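Local structure of beta-N-acetylglucosaminidase-like protein Glycoside hydrolase family 20 (Flavobacterium johnsoniae, 6YHH) at residues A[382-385]-A[389-392]; A[8-13]-A[171-176]. The protein is a chitobiase of glycoside hydrolase family 20 that probably removes terminal N-acetylglucosamine residues from chitin-derived oligosaccharides. One frame throughout, in Å; residues are numbered along the deposited sequence. Where two conformers were deposited one is given.

Contact 1 (A[382-385]-A[389-392]); sequences SWRG and GMVA
R384 and M390 face each other within one loop of the (βα)8 barrel, the one running from strand 379-382 to helix 394-401, at the end of the barrel where the active site lies. A backbone hydrogen bond closes the loop: M390 N donates to G385 O at 2.9 Å, with an N-H...O angle of 158°, reaching the oxygen from well above the carbonyl plane. G385 suits this turn because a β-carbon there would lie only 3.5 Å from A392 CA, while G389 has a positive phi that a residue without a side chain adopts easily.

The side chain of R384 turns CG away from its own carbonyl carbon (chi1 -60°), which lays that methylene over the centre of the W383 indole, 3.2 Å above the plane. A further bend at chi3 (65°) brings the guanidinium round to M390. In one of its two modelled conformers the M390 thioether appears to lie across a flat face of the R384 guanidinium, though a separation too short to be real makes the placement doubtful. A long, flexible methionine nevertheless fits a partly exposed place beside such a flat group. With an alanine in place of R384, CG and the guanidinium are gone, so a gap would probably open over the face of W383 and the M390 thioether would be freer to turn. The R384 side chain comes within about 7 Å of that of E317, the predicted proton donor, and W383 touches E317 itself. On the backbone side, one water donates to both R384 O, at 2.8 Å, and V391 O, at 2.7 Å.

Contact 2 (A[8-13]-A[171-176]); sequences NLMPWP and AAMKMN
M173 meets M10 and P11 through the end of its side chain and through its own carbonyl. From CB the chain sets CG opposite the carbonyl carbon (chi1 -62°). CB, CG and SD carry it onward without a close partner in residues 8-13, and the bends at chi2 and chi3 curl the tip back toward that loop. The methyl CE does the touching: it lies 3.4 Å from M10 O, 3.9 Å from M10 CG, and against P11 CD. A flexible methionine suits this buried spot, where A469, A472 and V494 also pack on it. P11, which follows a cis peptide bond, sets its CD 3.5 Å from M173 O.

The polar part of the junction belongs to K174. Its NZ bonds to T119 OG1 and to two waters: one, 2.9 Å from NZ, also donates to M10 O and A172 O, and the other lies between NZ and P11 O, within hydrogen-bonding distance of both. The buried ammonium thus has three partners, and through the first water it is linked to the carbonyls of M10 and A172. K174 has a positive phi and is the C' residue of a Schellman motif, in which K174 N bonds to A171 O and M175 N to L170 O, a common way for an α-helix to end, here barrel helix 160-172.

How the contacts relate
Along the chain contact 2 closes before contact 1 opens, and the two do not touch: their centres lie 27 Å apart and their nearest atoms about 14 Å. They share the catalytic barrel. Residues 171-176 lead from helix 160-172 into strand 177-184, at the end where the parallel strands start, whereas 382-385 and 389-392 follow strand 379-382, at the end where they finish. Contact 2 joins segments 158 residues apart and ties the N-terminal α/β domain to the barrel, far from the predicted proton donor; contact 1 is local and shapes a loop near it. This contact between the domains and the loop beside the proton donor thus lie at opposite ends of the barrel strands.

Contact 1 (A[382-385]-A[389-392])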
loop_
_atom_site.group_PDB
_atom_site.type_symbol
_atom_site.label_atom_id
_atom_site.label_comp_id
_atom_site.label_asym_id
_atom_site.label_seq_id
_atom_site.Cartn_x
_atom_site.Cartn_y
_atom_site.Cartn_z
ATOM N N SER A 382 -32.124 1.182 -5.968
ATOM C CA SER A 382 -32.859 0.780 -4.805
ATOM C C SER A 382 -31.934 0.533 -3.614
ATOM O O SER A 382 -31.127 -0.409 -3.637
ATOM C CB SER A 382 -33.635 -0.515 -5.130
ATOM O OG SER A 382 -34.366 -0.993 -4.006
ATOM N N TRP A 383 -32.132 1.308 -2.553
ATOM C CA TRP A 383 -31.259 1.293 -1.379
ATOM C C TRP A 383 -31.925 1.261 -0.014
ATOM O O TRP A 383 -31.263 0.785 0.987
ATOM C CB TRP A 383 -30.295 2.463 -1.434
ATOM C CG TRP A 383 -30.881 3.781 -1.041
ATOM C CD1 TRP A 383 -31.476 4.658 -1.851
ATOM C CD2 TRP A 383 -30.815 4.414 0.257
ATOM N NE1 TRP A 383 -31.834 5.812 -1.177
ATOM C CE2 TRP A 383 -31.432 5.698 0.126
ATOM C CE3 TRP A 383 -30.340 4.023 1.516
ATOM C CZ2 TRP A 383 -31.567 6.568 1.200
ATOM C CZ3 TRP A 383 -30.438 4.911 2.564
ATOM C CH2 TRP A 383 -31.098 6.149 2.413
ATOM N N ARG A 384 -33.200 1.633 0.063
ATOM C CA ARG A 384 -33.894 1.705 1.351
ATOM C C ARG A 384 -34.539 0.413 1.737
ATOM O O ARG A 384 -35.040 -0.330 0.899
ATOM C CB ARG A 384 -34.858 2.883 1.314
ATOM C CG ARG A 384 -34.158 4.197 1.068
ATOM C CD ARG A 384 -35.113 5.325 0.874
ATOM N NE ARG A 384 -35.811 5.528 2.076
ATOM C CZ ARG A 384 -37.053 5.964 2.049
ATOM N NH1 ARG A 384 -37.650 6.165 0.853
ATOM N NH2 ARG A 384 -37.681 6.168 3.197
ATOM N N GLY A 385 -34.577 0.174 3.032
ATOM C CA GLY A 385 -35.074 -1.064 3.586
ATOM C C GLY A 385 -35.379 -0.849 5.065
ATOM O O GLY A 385 -35.729 0.247 5.483
ATOM N N GLY A 389 -37.022 2.241 7.658
ATOM C CA GLY A 389 -38.426 1.893 7.946
ATOM C C GLY A 389 -39.225 1.290 6.831
ATOM O O GLY A 389 -40.480 1.304 6.872
ATOM N N MET A 390 -38.527 0.753 5.831
ATOM C CA MET A 390 -39.141 0.182 4.639
ATOM C C MET A 390 -38.944 -1.316 4.609
ATOM O O MET A 390 -38.213 -1.867 5.416
ATOM C CB MET A 390 -38.465 0.754 3.412
ATOM C CG MET A 390 -39.317 1.715 2.626
ATOM S SD MET A 390 -38.391 3.213 2.373
ATOM C CE MET A 390 -39.272 4.053 3.699
ATOM N N VAL A 391 -39.601 -1.966 3.660
ATOM C CA VAL A 391 -39.424 -3.421 3.451
ATOM C C VAL A 391 -38.267 -3.592 2.471
ATOM O O VAL A 391 -38.236 -2.922 1.429
ATOM C CB VAL A 391 -40.695 -4.059 2.873
ATOM C CG1 VAL A 391 -40.399 -5.462 2.384
ATOM C CG2 VAL A 391 -41.876 -4.045 3.916
ATOM N N ALA A 392 -37.317 -4.439 2.851
ATOM C CA ALA A 392 -36.125 -4.734 2.004
ATOM C C ALA A 392 -36.574 -5.133 0.594
ATOM O O ALA A 392 -37.430 -6.025 0.397
ATOM C CB ALA A 392 -35.322 -5.838 2.598
HETATM O O HOH W 1 -37.681 -0.700 -0.038
#

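Contact 2 (A[8-13]-A[171-176])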
loop_
_atom_site.group_PDB
_atom_site.type_symbol
_atom_site.label_atom_id
_atom_site.label_comp_id
_atom_site.label_asym_id
_atom_site.label_seq_id
_atom_site.Cartn_x
_atom_site.Cartn_y
_atom_site.Cartn_z
ATOM N N ASN A 8 -11.809 -24.279 -4.866
ATOM C CA ASN A 8 -12.144 -22.949 -4.316
ATOM C C ASN A 8 -12.407 -21.907 -5.333
ATOM O O ASN A 8 -11.667 -20.924 -5.485
ATOM C CB ASN A 8 -11.105 -22.566 -3.273
ATOM C CG ASN A 8 -11.062 -23.591 -2.144
ATOM O OD1 ASN A 8 -12.090 -23.894 -1.558
ATOM N ND2 ASN A 8 -9.871 -24.117 -1.843
ATOM N N LEU A 9 -13.528 -22.101 -6.056
ATOM C CA LEU A 9 -13.915 -21.207 -7.156
ATOM C C LEU A 9 -14.930 -20.237 -6.634
ATOM O O LEU A 9 -15.888 -20.647 -5.955
ATOM C CB LEU A 9 -14.537 -21.954 -8.353
ATOM C CG LEU A 9 -13.704 -23.127 -8.852
ATOM C CD1 LEU A 9 -14.362 -23.849 -10.048
ATOM C CD2 LEU A 9 -12.269 -22.717 -9.178
ATOM N N MET A 10 -14.830 -18.944 -6.981
ATOM C CA MET A 10 -15.777 -17.958 -6.494
ATOM C C MET A 10 -15.668 -16.748 -7.452
ATOM O O MET A 10 -14.559 -16.244 -7.651
ATOM C CB MET A 10 -15.493 -17.465 -5.081
ATOM C CG MET A 10 -16.602 -16.590 -4.547
ATOM S SD MET A 10 -16.347 -16.068 -2.815
ATOM C CE MET A 10 -16.245 -17.636 -1.949
ATOM N N PRO A 11 -16.753 -16.301 -8.100
ATOM C CA PRO A 11 -18.079 -16.965 -8.074
ATOM C C PRO A 11 -18.029 -18.438 -8.539
ATOM O O PRO A 11 -17.292 -18.754 -9.475
ATOM C CB PRO A 11 -18.868 -16.147 -9.085
ATOM C CG PRO A 11 -18.194 -14.804 -9.107
ATOM C CD PRO A 11 -16.733 -15.108 -8.995
ATOM N N TRP A 12 -18.862 -19.275 -7.907
ATOM C CA TRP A 12 -19.004 -20.669 -8.356
ATOM C C TRP A 12 -19.551 -20.672 -9.797
ATOM O O TRP A 12 -20.591 -19.992 -10.069
ATOM C CB TRP A 12 -19.948 -21.405 -7.445
ATOM C CG TRP A 12 -19.903 -22.867 -7.771
ATOM C CD1 TRP A 12 -20.849 -23.575 -8.480
ATOM C CD2 TRP A 12 -18.818 -23.753 -7.543
ATOM N NE1 TRP A 12 -20.411 -24.864 -8.701
ATOM C CE2 TRP A 12 -19.179 -25.021 -8.099
ATOM C CE3 TRP A 12 -17.581 -23.639 -6.863
ATOM C CZ2 TRP A 12 -18.332 -26.146 -8.017
ATOM C CZ3 TRP A 12 -16.761 -24.756 -6.770
ATOM C CH2 TRP A 12 -17.137 -26.008 -7.348
ATOM N N PRO A 13 -18.829 -21.334 -10.730
ATOM C CA PRO A 13 -19.254 -21.249 -12.129
ATOM C C PRO A 13 -20.580 -21.990 -12.409
ATOM O O PRO A 13 -21.014 -22.867 -11.640
ATOM C CB PRO A 13 -18.140 -21.907 -12.878
ATOM C CG PRO A 13 -16.906 -21.720 -11.988
ATOM C CD PRO A 13 -17.494 -21.924 -10.622
ATOM N N ALA A 171 -12.080 -7.215 -10.765
ATOM C CA ALA A 171 -11.859 -8.173 -11.864
ATOM C C ALA A 171 -11.633 -9.568 -11.382
ATOM O O ALA A 171 -12.102 -10.519 -11.981
ATOM C CB ALA A 171 -10.767 -7.687 -12.817
ATOM N N ALA A 172 -10.873 -9.718 -10.307
ATOM C CA ALA A 172 -10.589 -11.017 -9.749
ATOM C C ALA A 172 -11.831 -11.756 -9.348
ATOM O O ALA A 172 -11.884 -13.030 -9.392
ATOM C CB ALA A 172 -9.672 -10.844 -8.546
ATOM N N MET A 173 -12.857 -10.994 -8.979
ATOM C CA MET A 173 -14.169 -11.560 -8.544
ATOM C C MET A 173 -15.209 -11.489 -9.662
ATOM O O MET A 173 -16.404 -11.670 -9.398
ATOM C CB MET A 173 -14.660 -10.819 -7.335
ATOM C CG MET A 173 -13.734 -10.929 -6.111
ATOM S SD MET A 173 -13.106 -12.599 -5.755
ATOM C CE MET A 173 -14.728 -13.418 -5.714
ATOM N N LYS A 174 -14.802 -11.163 -10.881
ATOM C CA LYS A 174 -15.710 -11.027 -12.037
ATOM C C LYS A 174 -16.753 -9.948 -11.897
ATOM O O LYS A 174 -17.857 -10.033 -12.456
ATOM C CB LYS A 174 -16.338 -12.359 -12.400
ATOM C CG LYS A 174 -15.338 -13.414 -12.702
ATOM C CD LYS A 174 -16.002 -14.692 -13.240
ATOM C CE LYS A 174 -15.006 -15.814 -13.478
ATOM N NZ LYS A 174 -14.701 -16.528 -12.213
ATOM N N MET A 175 -16.440 -8.913 -11.085
ATOM C CA MET A 175 -17.305 -7.757 -10.977
ATOM C C MET A 175 -16.980 -6.734 -12.064
ATOM O O MET A 175 -15.817 -6.593 -12.416
ATOM C CB MET A 175 -17.186 -7.149 -9.572
ATOM C CG MET A 175 -17.654 -8.117 -8.553
ATOM S SD MET A 175 -17.373 -7.474 -6.844
ATOM C CE MET A 175 -18.545 -6.100 -6.753
ATOM N N ASN A 176 -17.999 -6.079 -12.609
ATOM C CA ASN A 176 -17.809 -5.256 -13.822
ATOM C C ASN A 176 -18.274 -3.868 -13.772
ATOM O O ASN A 176 -18.232 -3.184 -14.826
ATOM C CB ASN A 176 -18.451 -5.935 -15.043
ATOM C CG ASN A 176 -19.947 -6.086 -14.905
ATOM O OD1 ASN A 176 -20.547 -5.835 -13.847
ATOM N ND2 ASN A 176 -20.574 -6.436 -15.997
HETATM O O HOH W 2 -13.509 -15.155 -10.002
HETATM O O HOH W 3 -17.199 -17.632 -11.933
#